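Local coordinates for cell wall binding protein cwp8 (Peptoclostridium difficile, PDB 5J6Q), which probably attaches to the bacterial cell wall through three CWB2 modules while carrying further domains at the cell surface, at residues Glu24-Asp29 and Asn35-Val40; Ala192-Asp197 and Thr202-Glu207; Val209-Asn214 and Lys254-Ser259; Ile322-Ala327 and Tyr369-Glu374; Glu380-Leu385 and Val393-Gly398. One frame throughout, in Å; residues are numbered along the deposited sequence.

Overall arrangement
The five contacts are spread along an elongated chain in three regions, with contact 1 about 83 Å from contact 4, centre to centre. Contact 1 is a surface loop paired mainly through its backbone. Contacts 2 and 3 share helix 203-213 in the Cwp8 domain 3 region: the first caps its N-terminus and is partly buried, whereas the second is a lone surface salt bridge from its C-terminal half to the sheet. Contacts 4 and 5 touch each other, their centres about 11 Å apart, and reach neighbouring strands of one CWB2 sheet. Contact 4 is fully buried and made of close packing without a hydrogen bond across it; contact 5 combines apolar packing with a salt bridge.

Contact 1 of 5, residues Glu24-Asp29 and Asn35-Val40; sequences EVKFED and NVNDRV
Phe27 turns its side chain onto residues 35-40, and its atoms meet them in order. CB lies 4.0 Å from Asn35 O. The ring follows with CG beside the backbone N (chi1 -76°), which brings CD1 to 3.5 Å from Asp38 O and sets the CB of Asp38 against the ring edge. CE1 reaches Arg39 O at 3.7 Å. Over one face sits Val40 CG1, 3.5 Å from the ring centroid and almost on its normal, a CH-pi contact. The backbones join through three hydrogen bonds: Phe27 N bonds to Asp38 O at 3.1 Å, Asn37 N to Phe27 O at 2.7 Å and Val40 N to Val25 O at 2.9 Å, around a single beta bridge between Lys26 and Arg39. A type II turn, Asn35 to Asp38, shapes the returning segment 35-40. The excursion links helix 13-24 to strand 41-45 along the chain, and strand 84-86 packs beside it, Val85 touching both Phe27 and Val40 and pairing with the backbone of Glu28.

Contact 2 of 5, residues Ala192-Asp197 and Thr202-Glu207; sequences AEELFD and TTLGRE
Thr202 OG1 is held by two bonds, giving its hydrogen to Glu194 O at 2.7 Å and accepting from Gly205 N at 2.8 Å. This is an N-cap: Thr202 stands just before helix 203-213 and its hydroxyl serves an amide of the helix's first turn. The hydroxyl can do both because chi1 is 56°, which places OG1 between the backbone N and the carbonyl carbon, facing the preceding turn of chain and the helix at once. The helix start is thereby tied to the helix-like turn 192-195 that leaves strand 186-191. A second tie runs through the backbone, where Thr202 N bonds to Leu195 O at 2.9 Å, coming from well above the carbonyl plane. The same oxygen takes a CA-H...O contact from Gly205 CA at 3.4 Å, an approach that the missing side chain of Gly205 permits. Apolar contact is lighter. Leu204 lays its CB against Leu195 CD2 at 4.0 Å, the two side chains crossing at about a right angle, while Leu195 also packs on Val260 of strand 256-262 and Phe196 reaches Leu267 and Leu271 of helix 265-280. The methyl of Thr202 completes the join, CG2 resting 3.5 Å from Glu194 O and 3.6 Å from the carbonyl carbon of Leu195.

Contact 3 of 5, residues Val209-Asn214 and Lys254-Ser259; sequences VNKVKN and KPETIS
The carboxylate of Glu256 is the flat group that meets Lys211, and it does so end-on: Lys211 NZ approaches OE1 at 2.7 Å, nearly in line with the CD-OE1 bond, in a hydrogen-bonded salt bridge. The pair bridges helix 203-213 and strand 256-262, which belongs to the mixed four-stranded sheet of the domain 3 region. The other oxygen, OE2, is taken by Gln188 of the adjacent strand, while the ring of Tyr216 makes a cation-pi contact with Lys211. The two backbones stand well apart, with the CA atoms of Lys211 and Glu256 10.5 Å from each other, so the two long side chains do all the bridging. They do it differently. Glu256 has CG anti to its backbone N (chi1 158°) and continues extended toward the helix, whereas Lys211 bends at chi2, chi3 and chi4, and the two cross at about a right angle. Next to the bridge the layers meet through apolar groups, as Val212 packs on Leu248 of strand 242-249 and on Val278 of helix 265-280. Besides the ammonium group, the nearest part of Lys211 is CE, 3.8 Å from Glu256 OE1.

Contact 4 of 5, residues Ile322-Ala327 and Tyr369-Glu374; sequences IVDGLA and YIVGGE
Van der Waals packing carries this contact, in which Asp324 of helix 322-327 presses on the end of strand 367-371. The setting is the alpha/beta fold of a CWB2 module, whose parallel four-stranded sheet has strand 367-371 as an inner member beside strand 313-318. Asp324 CB meets Val371 CG1 at 3.4 Å, close for two carbons, and the same methyl lies 4.0 Å from Asp324 O. Val371 offers CG1 because this branch is anti to its backbone N (chi1 175°), projecting from the sheet toward the helix. Helix 401-410 covers the same spot: Thr404 touches both Asp324 and Val371, and Ile408 touches Val371 and Ala327, so helix 401-410 packs on both the helix and the strand end.

Polar interaction between the two segments is absent, with no hydrogen bond crossing from one to the other even though all three touching residues are buried. Several backbone groups have partners elsewhere: Val371 pairs with Leu316 in the sheet, and Asp324 O accepts from Ser328.

Backbone conformation matters too. Gly372 takes a positive phi of 101°, suited to glycine, as the chain leaves the strand. With no side chain there, the carboxylate approaches the main chain directly, Asp324 OD2 resting 3.6 Å from Gly372 CA and 4.2 Å from Gly372 N.

Contact 5 of 5, residues Glu380-Leu385 and Val393-Gly398; sequences ETEEKL and VERVSG
The charged part of the contact is a salt bridge between Glu382 and Arg395. OE2 of Glu382 receives Arg395 NH1 at 2.8 Å with an angle of 158° at the hydrogen, and a weak second bond from Arg395 NE at 3.3 Å. One oxygen therefore takes both donors along one edge of the guanidinium. It lies near the guanidinium plane but is itself approached from above the carboxylate, the two planes being 59° apart, so this is not a flat two-oxygen pairing. Both side chains start with CG anti to the backbone N; Glu382 then runs straight out from the helix, while Arg395 bends at chi3. The guanidinium has further acceptors in the loop leading into the helix, with NH1 bonding also to Val377 O and NH2 to Gly372 O, which would tend to fix its rotation.

Apolar contacts lie nearer the helix end. Val393 splits its two methyls between helix residues: CG1 meets the aliphatic CG of Glu382 at 3.9 Å, and CG2 meets Leu385 CB at 4.1 Å. Ile370 of neighbouring strand 367-371 packs against all three residues.

The short axes of helix 380-385 and strand 393-396 run roughly antiparallel, at 152° and 9.5 Å apart, as expected for the helix and second strand of a beta-alpha-beta crossover, here strand 367-371, helix 379-386 and edge strand 392-396 of a parallel CWB2 sheet.

Contact 1 of 5, residues Glu24-Asp29 and Asn35-Val40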
# COMPACT_ATOMS: atom_id res chain seq x y z
N GLU A 24 -27.57 26.03 -19.48
CA GLU A 24 -28.51 27.14 -19.60
C GLU A 24 -27.85 28.44 -20.07
O GLU A 24 -28.56 29.30 -20.62
CB GLU A 24 -29.27 27.31 -18.29
CG GLU A 24 -30.23 26.14 -18.09
CD GLU A 24 -30.85 25.70 -19.44
OE1 GLU A 24 -30.38 24.70 -20.08
OE2 GLU A 24 -31.79 26.35 -19.87
N VAL A 25 -26.49 28.59 -19.91
CA VAL A 25 -25.84 29.83 -20.31
C VAL A 25 -25.86 30.02 -21.82
O VAL A 25 -25.22 29.25 -22.58
CB VAL A 25 -24.40 29.84 -19.74
CG1 VAL A 25 -23.74 31.17 -20.04
CG2 VAL A 25 -24.42 29.61 -18.21
N LYS A 26 -26.61 31.03 -22.28
CA LYS A 26 -26.71 31.31 -23.71
C LYS A 26 -26.25 32.76 -24.01
O LYS A 26 -26.11 33.58 -23.08
CB LYS A 26 -28.17 31.14 -24.17
CG LYS A 26 -28.45 29.76 -24.77
CD LYS A 26 -28.67 28.70 -23.74
CE LYS A 26 -29.57 27.60 -24.30
NZ LYS A 26 -30.40 27.00 -23.23
N PHE A 27 -26.03 33.05 -25.29
CA PHE A 27 -25.63 34.35 -25.75
C PHE A 27 -26.91 35.19 -25.84
O PHE A 27 -27.88 34.70 -26.41
CB PHE A 27 -25.00 34.27 -27.14
CG PHE A 27 -23.60 33.73 -27.13
CD1 PHE A 27 -23.34 32.47 -27.63
CD2 PHE A 27 -22.56 34.46 -26.58
CE1 PHE A 27 -22.05 31.95 -27.59
CE2 PHE A 27 -21.27 33.92 -26.54
CZ PHE A 27 -21.02 32.68 -27.05
N GLU A 28 -26.91 36.39 -25.25
CA GLU A 28 -28.05 37.28 -25.33
C GLU A 28 -27.82 38.27 -26.49
O GLU A 28 -28.76 38.79 -27.06
CB GLU A 28 -28.24 37.95 -23.97
CG GLU A 28 -28.49 36.87 -22.92
CD GLU A 28 -28.65 37.41 -21.52
OE1 GLU A 28 -27.64 37.89 -20.94
OE2 GLU A 28 -29.77 37.34 -21.00
N ASP A 29 -26.56 38.50 -26.85
CA ASP A 29 -26.19 39.38 -27.97
C ASP A 29 -24.92 38.82 -28.64
O ASP A 29 -24.00 38.40 -27.94
CB ASP A 29 -25.96 40.82 -27.46
CG ASP A 29 -25.97 41.89 -28.53
OD1 ASP A 29 -26.48 42.99 -28.27
OD2 ASP A 29 -25.44 41.64 -29.64
N ASN A 35 -24.82 32.73 -32.70
CA ASN A 35 -26.21 33.11 -32.86
C ASN A 35 -26.80 33.41 -31.54
O ASN A 35 -26.45 32.79 -30.55
CB ASN A 35 -26.96 32.03 -33.56
CG ASN A 35 -26.62 32.07 -35.01
OD1 ASN A 35 -26.75 33.13 -35.64
ND2 ASN A 35 -26.08 31.00 -35.59
N VAL A 36 -27.67 34.40 -31.49
CA VAL A 36 -28.28 34.75 -30.21
C VAL A 36 -29.01 33.49 -29.69
O VAL A 36 -29.64 32.78 -30.46
CB VAL A 36 -29.27 35.94 -30.35
CG1 VAL A 36 -29.95 36.21 -29.01
CG2 VAL A 36 -28.53 37.20 -30.82
N ASN A 37 -28.88 33.24 -28.39
CA ASN A 37 -29.39 32.03 -27.73
C ASN A 37 -28.54 30.77 -27.97
O ASN A 37 -28.89 29.72 -27.42
CB ASN A 37 -30.82 31.68 -28.13
CG ASN A 37 -31.68 31.87 -26.94
OD1 ASN A 37 -32.08 30.89 -26.31
ND2 ASN A 37 -31.93 33.12 -26.51
N ASP A 38 -27.45 30.83 -28.79
CA ASP A 38 -26.59 29.66 -28.93
C ASP A 38 -26.06 29.35 -27.52
O ASP A 38 -25.91 30.32 -26.71
CB ASP A 38 -25.39 30.02 -29.81
CG ASP A 38 -25.60 29.72 -31.26
OD1 ASP A 38 -26.74 29.33 -31.63
OD2 ASP A 38 -24.64 29.88 -32.03
N ARG A 39 -25.82 28.06 -27.16
CA ARG A 39 -25.20 27.88 -25.86
C ARG A 39 -23.76 28.46 -25.86
O ARG A 39 -23.08 28.49 -26.90
CB ARG A 39 -25.02 26.42 -25.41
CG ARG A 39 -26.28 25.57 -25.53
CD ARG A 39 -25.84 24.11 -25.74
NE ARG A 39 -26.94 23.23 -25.41
CZ ARG A 39 -26.94 21.90 -25.46
NH1 ARG A 39 -28.03 21.22 -25.14
NH2 ARG A 39 -25.83 21.24 -25.82
N VAL A 40 -23.31 28.87 -24.69
CA VAL A 40 -21.95 29.39 -24.59
C VAL A 40 -20.99 28.24 -24.24
O VAL A 40 -19.80 28.41 -24.47
CB VAL A 40 -21.76 30.57 -23.63
CG1 VAL A 40 -22.58 31.86 -23.83
CG2 VAL A 40 -21.00 30.39 -22.34

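Contact 2 of 5, residues Ala192-Asp197 and Thr202-Glu207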
# COMPACT_ATOMS: atom_id res chain seq x y z
N ALA A 192 0.67 7.60 -0.58
CA ALA A 192 1.38 6.34 -0.75
C ALA A 192 1.68 5.77 0.65
O ALA A 192 1.68 4.55 0.82
CB ALA A 192 2.66 6.59 -1.50
N GLU A 193 1.88 6.67 1.65
CA GLU A 193 2.19 6.28 3.01
C GLU A 193 1.13 5.37 3.65
O GLU A 193 1.49 4.42 4.34
CB GLU A 193 2.40 7.52 3.87
CG GLU A 193 3.81 8.11 3.72
CD GLU A 193 4.00 8.92 2.41
OE1 GLU A 193 3.02 9.12 1.67
OE2 GLU A 193 5.13 9.36 2.15
N GLU A 194 -0.16 5.65 3.39
CA GLU A 194 -1.27 4.89 3.91
C GLU A 194 -1.12 3.43 3.54
O GLU A 194 -1.65 2.55 4.24
CB GLU A 194 -2.63 5.37 3.31
CG GLU A 194 -3.11 6.72 3.82
CD GLU A 194 -4.39 7.16 3.11
OE1 GLU A 194 -5.37 6.36 3.09
OE2 GLU A 194 -4.40 8.30 2.57
N LEU A 195 -0.49 3.17 2.40
CA LEU A 195 -0.26 1.80 1.92
C LEU A 195 1.17 1.15 2.26
O LEU A 195 1.31 -0.05 2.28
CB LEU A 195 -0.34 1.81 0.38
CG LEU A 195 -1.71 2.20 -0.23
CD1 LEU A 195 -1.70 1.73 -1.75
CD2 LEU A 195 -2.91 1.44 0.49
N PHE A 196 2.19 1.95 2.51
CA PHE A 196 3.54 1.45 2.60
C PHE A 196 4.33 2.46 3.35
O PHE A 196 4.26 3.64 3.01
CB PHE A 196 4.02 1.22 1.16
CG PHE A 196 5.48 0.84 0.95
CD1 PHE A 196 5.93 -0.44 1.26
CD2 PHE A 196 6.38 1.76 0.40
CE1 PHE A 196 7.26 -0.80 1.01
CE2 PHE A 196 7.70 1.40 0.15
CZ PHE A 196 8.13 0.12 0.45
N ASP A 197 5.09 2.04 4.39
CA ASP A 197 5.80 3.03 5.22
C ASP A 197 7.24 3.34 4.78
O ASP A 197 7.91 4.05 5.49
CB ASP A 197 5.88 2.52 6.70
CG ASP A 197 6.73 1.21 6.92
OD1 ASP A 197 7.52 0.80 5.99
OD2 ASP A 197 6.64 0.62 8.01
N THR A 202 1.41 -1.63 4.71
CA THR A 202 0.65 -1.39 5.98
C THR A 202 -0.47 -2.43 5.91
O THR A 202 -0.54 -3.20 4.93
CB THR A 202 0.03 0.04 5.92
OG1 THR A 202 -0.74 0.05 4.72
CG2 THR A 202 1.08 1.12 5.82
N THR A 203 -1.32 -2.50 6.94
CA THR A 203 -2.53 -3.36 6.87
C THR A 203 -3.37 -2.91 5.62
O THR A 203 -3.91 -3.76 4.93
CB THR A 203 -3.41 -3.16 8.19
OG1 THR A 203 -2.53 -3.39 9.31
CG2 THR A 203 -4.63 -4.21 8.28
N LEU A 204 -3.47 -1.60 5.33
CA LEU A 204 -4.28 -1.19 4.14
C LEU A 204 -3.55 -1.72 2.92
O LEU A 204 -4.18 -2.27 2.02
CB LEU A 204 -4.42 0.31 4.03
CG LEU A 204 -5.38 1.00 5.01
CD1 LEU A 204 -5.62 2.43 4.56
CD2 LEU A 204 -6.76 0.29 5.03
N GLY A 205 -2.16 -1.64 2.97
CA GLY A 205 -1.33 -2.14 1.89
C GLY A 205 -1.62 -3.60 1.63
O GLY A 205 -1.76 -3.99 0.46
N ARG A 206 -1.72 -4.45 2.72
CA ARG A 206 -1.96 -5.91 2.48
C ARG A 206 -3.38 -6.31 1.99
O ARG A 206 -3.57 -7.43 1.46
CB ARG A 206 -1.64 -6.73 3.76
CG ARG A 206 -0.26 -7.41 3.64
CD ARG A 206 0.21 -8.12 4.94
NE ARG A 206 0.04 -7.26 6.12
CZ ARG A 206 0.82 -6.21 6.42
NH1 ARG A 206 1.86 -5.89 5.65
NH2 ARG A 206 0.54 -5.44 7.51
N GLU A 207 -4.35 -5.43 2.21
CA GLU A 207 -5.67 -5.69 1.66
C GLU A 207 -5.55 -5.80 0.12
O GLU A 207 -6.22 -6.60 -0.48
CB GLU A 207 -6.64 -4.55 2.02
CG GLU A 207 -6.79 -4.44 3.53
CD GLU A 207 -7.94 -3.51 3.95
OE1 GLU A 207 -8.66 -3.02 3.07
OE2 GLU A 207 -8.10 -3.28 5.17

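Contact 3 of 5, residues Val209-Asn214 and Lys254-Ser259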
# COMPACT_ATOMS: atom_id res chain seq x y z
N VAL A 209 -2.88 -6.89 -1.57
CA VAL A 209 -2.23 -8.18 -1.77
C VAL A 209 -3.28 -9.26 -1.63
O VAL A 209 -3.30 -10.19 -2.44
CB VAL A 209 -1.08 -8.38 -0.72
CG1 VAL A 209 -0.55 -9.82 -0.80
CG2 VAL A 209 0.04 -7.40 -0.99
N ASN A 210 -4.17 -9.15 -0.62
CA ASN A 210 -5.25 -10.16 -0.42
C ASN A 210 -6.26 -10.19 -1.60
O ASN A 210 -6.73 -11.28 -1.97
CB ASN A 210 -6.08 -9.92 0.85
CG ASN A 210 -6.71 -11.23 1.40
OD1 ASN A 210 -6.12 -11.89 2.28
ND2 ASN A 210 -7.88 -11.72 0.93
N LYS A 211 -6.59 -9.01 -2.19
CA LYS A 211 -7.53 -9.01 -3.31
C LYS A 211 -6.91 -9.72 -4.52
O LYS A 211 -7.62 -10.45 -5.19
CB LYS A 211 -7.92 -7.58 -3.68
CG LYS A 211 -8.63 -6.86 -2.55
CD LYS A 211 -10.12 -6.52 -2.88
CE LYS A 211 -10.34 -6.12 -4.33
NZ LYS A 211 -11.24 -4.92 -4.46
N VAL A 212 -5.61 -9.54 -4.78
CA VAL A 212 -4.99 -10.19 -5.94
C VAL A 212 -5.12 -11.71 -5.78
O VAL A 212 -5.63 -12.36 -6.68
CB VAL A 212 -3.52 -9.73 -6.06
CG1 VAL A 212 -2.83 -10.49 -7.20
CG2 VAL A 212 -3.46 -8.22 -6.32
N LYS A 213 -4.69 -12.27 -4.65
CA LYS A 213 -4.83 -13.70 -4.42
C LYS A 213 -6.30 -14.14 -4.59
O LYS A 213 -6.57 -15.29 -4.87
CB LYS A 213 -4.34 -14.05 -3.01
CG LYS A 213 -4.25 -15.55 -2.76
N ASN A 214 -7.25 -13.21 -4.45
CA ASN A 214 -8.66 -13.50 -4.61
C ASN A 214 -9.12 -13.33 -6.06
O ASN A 214 -10.28 -12.99 -6.31
CB ASN A 214 -9.48 -12.63 -3.67
CG ASN A 214 -9.34 -13.03 -2.22
OD1 ASN A 214 -9.92 -12.39 -1.34
ND2 ASN A 214 -8.57 -14.07 -1.87
N LYS A 254 -16.95 -5.55 -10.19
CA LYS A 254 -16.75 -4.14 -10.45
C LYS A 254 -15.29 -3.81 -10.17
O LYS A 254 -14.83 -4.06 -9.05
CB LYS A 254 -17.70 -3.34 -9.54
CG LYS A 254 -17.62 -1.83 -9.73
CD LYS A 254 -18.60 -1.14 -8.79
CE LYS A 254 -18.49 0.35 -8.90
NZ LYS A 254 -18.87 1.03 -7.64
N PRO A 255 -14.51 -3.28 -11.11
CA PRO A 255 -13.11 -3.00 -10.78
C PRO A 255 -12.98 -1.94 -9.71
O PRO A 255 -13.99 -1.37 -9.24
CB PRO A 255 -12.49 -2.56 -12.12
CG PRO A 255 -13.62 -2.00 -12.90
CD PRO A 255 -14.84 -2.87 -12.48
N GLU A 256 -11.74 -1.68 -9.34
CA GLU A 256 -11.46 -0.68 -8.33
C GLU A 256 -10.21 -0.02 -8.74
O GLU A 256 -9.26 -0.68 -9.12
CB GLU A 256 -11.35 -1.32 -6.90
CG GLU A 256 -10.58 -0.47 -5.92
CD GLU A 256 -10.45 -1.13 -4.53
OE1 GLU A 256 -10.31 -2.37 -4.45
OE2 GLU A 256 -10.49 -0.38 -3.52
N THR A 257 -10.16 1.29 -8.66
CA THR A 257 -8.96 2.00 -9.03
C THR A 257 -8.48 2.84 -7.86
O THR A 257 -9.27 3.63 -7.34
CB THR A 257 -9.25 2.86 -10.31
OG1 THR A 257 -9.42 1.98 -11.43
CG2 THR A 257 -8.14 3.79 -10.60
N ILE A 258 -7.19 2.69 -7.43
CA ILE A 258 -6.64 3.47 -6.32
C ILE A 258 -5.48 4.34 -6.77
O ILE A 258 -4.45 3.81 -7.16
CB ILE A 258 -6.15 2.51 -5.19
CG1 ILE A 258 -7.32 1.69 -4.66
CG2 ILE A 258 -5.48 3.34 -4.05
CD1 ILE A 258 -6.85 0.40 -3.93
N SER A 259 -5.61 5.65 -6.64
CA SER A 259 -4.62 6.65 -7.06
C SER A 259 -3.76 7.02 -5.87
O SER A 259 -4.29 7.50 -4.84
CB SER A 259 -5.32 7.92 -7.57
OG SER A 259 -6.42 7.60 -8.42

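Contact 4 of 5, residues Ile322-Ala327 and Tyr369-Glu374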
# COMPACT_ATOMS: atom_id res chain seq x y z
N ILE A 322 3.91 -18.65 27.65
CA ILE A 322 5.13 -18.55 26.87
C ILE A 322 5.95 -19.80 26.97
O ILE A 322 6.41 -20.31 25.93
CB ILE A 322 5.93 -17.31 27.32
CG1 ILE A 322 5.03 -16.11 27.16
CG2 ILE A 322 7.20 -17.16 26.54
CD1 ILE A 322 4.56 -15.96 25.67
N VAL A 323 6.14 -20.35 28.20
CA VAL A 323 7.02 -21.54 28.23
C VAL A 323 6.40 -22.77 27.54
O VAL A 323 7.12 -23.48 26.83
CB VAL A 323 7.46 -21.87 29.68
CG1 VAL A 323 8.05 -23.27 29.77
CG2 VAL A 323 8.49 -20.85 30.16
N ASP A 324 5.11 -23.03 27.75
CA ASP A 324 4.51 -24.20 27.12
C ASP A 324 4.55 -23.99 25.63
O ASP A 324 4.79 -24.93 24.87
CB ASP A 324 3.04 -24.35 27.57
CG ASP A 324 2.83 -24.34 29.07
OD1 ASP A 324 3.79 -24.64 29.81
OD2 ASP A 324 1.69 -24.01 29.51
N GLY A 325 4.29 -22.75 25.20
CA GLY A 325 4.32 -22.45 23.79
C GLY A 325 5.67 -22.61 23.12
O GLY A 325 5.77 -23.26 22.10
N LEU A 326 6.74 -22.02 23.68
CA LEU A 326 8.05 -22.11 23.00
C LEU A 326 8.49 -23.55 22.98
O LEU A 326 9.02 -24.02 21.98
CB LEU A 326 9.10 -21.16 23.66
CG LEU A 326 9.64 -21.56 25.04
CD1 LEU A 326 10.80 -22.54 24.89
CD2 LEU A 326 10.19 -20.32 25.75
N ALA A 327 8.23 -24.29 24.13
CA ALA A 327 8.54 -25.74 24.18
C ALA A 327 7.66 -26.51 23.15
O ALA A 327 8.07 -27.57 22.67
CB ALA A 327 8.27 -26.28 25.58
N TYR A 369 -4.27 -31.00 20.48
CA TYR A 369 -3.59 -31.14 21.73
C TYR A 369 -3.71 -29.82 22.47
O TYR A 369 -3.43 -28.77 21.87
CB TYR A 369 -2.11 -31.42 21.53
CG TYR A 369 -1.79 -32.64 20.71
CD1 TYR A 369 -1.83 -32.60 19.33
CD2 TYR A 369 -1.40 -33.83 21.32
CE1 TYR A 369 -1.48 -33.71 18.56
CE2 TYR A 369 -1.05 -34.95 20.57
CZ TYR A 369 -1.10 -34.89 19.19
OH TYR A 369 -0.77 -36.01 18.45
N ILE A 370 -4.10 -29.82 23.72
CA ILE A 370 -4.17 -28.61 24.55
C ILE A 370 -2.91 -28.71 25.45
O ILE A 370 -2.78 -29.67 26.18
CB ILE A 370 -5.50 -28.64 25.30
CG1 ILE A 370 -6.61 -28.32 24.31
CG2 ILE A 370 -5.54 -27.64 26.47
CD1 ILE A 370 -7.97 -28.79 24.71
N VAL A 371 -1.95 -27.76 25.32
CA VAL A 371 -0.76 -27.80 26.16
C VAL A 371 -0.99 -26.94 27.41
O VAL A 371 -1.57 -25.86 27.30
CB VAL A 371 0.42 -27.31 25.30
CG1 VAL A 371 1.70 -27.19 26.15
CG2 VAL A 371 0.63 -28.29 24.14
N GLY A 372 -0.56 -27.41 28.60
CA GLY A 372 -0.77 -26.63 29.81
C GLY A 372 -1.95 -27.15 30.62
O GLY A 372 -2.75 -27.96 30.15
N GLY A 373 -2.05 -26.66 31.86
CA GLY A 373 -3.12 -27.08 32.75
C GLY A 373 -4.37 -26.28 32.45
O GLY A 373 -4.38 -25.49 31.52
N GLU A 374 -5.41 -26.49 33.26
CA GLU A 374 -6.69 -25.82 33.10
C GLU A 374 -6.53 -24.39 33.54
O GLU A 374 -7.43 -23.58 33.37
CB GLU A 374 -7.74 -26.58 33.91
CG GLU A 374 -7.68 -28.06 33.58
CD GLU A 374 -8.54 -28.92 34.49
OE1 GLU A 374 -8.58 -30.15 34.23
OE2 GLU A 374 -9.17 -28.38 35.43

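Contact 5 of 5, residues Glu380-Leu385 and Val393-Gly398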
# COMPACT_ATOMS: atom_id res chain seq x y z
N GLU A 380 -13.66 -26.63 30.62
CA GLU A 380 -14.82 -26.30 29.81
C GLU A 380 -14.47 -25.97 28.35
O GLU A 380 -15.26 -26.29 27.47
CB GLU A 380 -15.60 -25.13 30.41
CG GLU A 380 -17.06 -25.16 29.99
CD GLU A 380 -17.81 -23.91 30.38
OE1 GLU A 380 -18.70 -23.99 31.26
OE2 GLU A 380 -17.51 -22.85 29.81
N THR A 381 -13.31 -25.32 28.07
CA THR A 381 -13.02 -25.08 26.65
C THR A 381 -12.71 -26.45 26.05
O THR A 381 -13.05 -26.76 24.90
CB THR A 381 -11.81 -24.09 26.47
OG1 THR A 381 -12.29 -22.75 26.63
CG2 THR A 381 -11.15 -24.22 25.06
N GLU A 382 -12.07 -27.29 26.84
CA GLU A 382 -11.75 -28.64 26.37
C GLU A 382 -13.02 -29.44 25.95
O GLU A 382 -12.94 -30.21 24.99
CB GLU A 382 -11.04 -29.37 27.48
CG GLU A 382 -10.22 -30.55 27.01
CD GLU A 382 -9.41 -31.08 28.16
OE1 GLU A 382 -8.66 -32.04 27.97
OE2 GLU A 382 -9.54 -30.49 29.28
N GLU A 383 -14.18 -29.23 26.65
CA GLU A 383 -15.44 -29.92 26.34
C GLU A 383 -16.20 -29.25 25.20
O GLU A 383 -17.00 -29.91 24.53
CB GLU A 383 -16.33 -29.98 27.60
CG GLU A 383 -16.78 -28.61 28.07
CD GLU A 383 -17.35 -28.62 29.47
OE1 GLU A 383 -18.46 -28.09 29.65
OE2 GLU A 383 -16.69 -29.15 30.38
N LYS A 384 -16.00 -27.96 24.97
CA LYS A 384 -16.67 -27.35 23.83
C LYS A 384 -15.98 -27.94 22.60
O LYS A 384 -16.61 -28.20 21.57
CB LYS A 384 -16.57 -25.81 23.82
CG LYS A 384 -16.88 -25.20 22.44
CD LYS A 384 -16.73 -23.65 22.41
CE LYS A 384 -16.67 -23.13 20.98
NZ LYS A 384 -17.97 -22.54 20.49
N LEU A 385 -14.66 -28.18 22.73
CA LEU A 385 -13.88 -28.72 21.65
C LEU A 385 -14.24 -30.18 21.41
O LEU A 385 -14.14 -30.63 20.28
CB LEU A 385 -12.39 -28.60 21.97
CG LEU A 385 -11.88 -27.16 21.94
CD1 LEU A 385 -10.54 -27.11 22.65
CD2 LEU A 385 -11.73 -26.69 20.50
N VAL A 393 -9.21 -34.84 21.44
CA VAL A 393 -8.77 -33.66 22.12
C VAL A 393 -7.91 -34.25 23.27
O VAL A 393 -8.47 -34.66 24.28
CB VAL A 393 -9.95 -32.83 22.68
CG1 VAL A 393 -9.43 -31.56 23.34
CG2 VAL A 393 -10.93 -32.46 21.58
N GLU A 394 -6.59 -34.33 23.09
CA GLU A 394 -5.66 -34.90 24.06
C GLU A 394 -4.89 -33.84 24.83
O GLU A 394 -4.25 -32.97 24.22
CB GLU A 394 -4.66 -35.79 23.29
CG GLU A 394 -3.51 -36.31 24.14
CD GLU A 394 -2.63 -37.27 23.37
OE1 GLU A 394 -2.66 -37.25 22.11
OE2 GLU A 394 -1.90 -38.04 24.02
N ARG A 395 -4.93 -33.88 26.18
CA ARG A 395 -4.20 -32.86 26.90
C ARG A 395 -2.80 -33.32 27.25
O ARG A 395 -2.57 -34.48 27.68
CB ARG A 395 -4.96 -32.37 28.14
CG ARG A 395 -4.40 -30.98 28.54
CD ARG A 395 -4.97 -30.39 29.82
NE ARG A 395 -6.32 -29.86 29.60
CZ ARG A 395 -6.69 -28.60 29.82
NH1 ARG A 395 -7.95 -28.24 29.65
NH2 ARG A 395 -5.80 -27.69 30.21
N VAL A 396 -1.84 -32.40 27.02
CA VAL A 396 -0.40 -32.60 27.21
C VAL A 396 -0.07 -31.67 28.34
O VAL A 396 0.11 -30.45 28.12
CB VAL A 396 0.38 -32.26 25.91
CG1 VAL A 396 1.88 -32.47 26.10
CG2 VAL A 396 -0.13 -33.10 24.74
N SER A 397 0.03 -32.22 29.54
CA SER A 397 0.25 -31.38 30.70
C SER A 397 0.76 -32.13 31.95
O SER A 397 0.76 -33.38 32.01
CB SER A 397 -1.05 -30.68 31.05
OG SER A 397 -0.80 -29.59 31.92
N GLY A 398 1.18 -31.32 32.93
CA GLY A 398 1.73 -31.80 34.19
C GLY A 398 1.37 -30.77 35.25
O GLY A 398 0.65 -29.84 34.95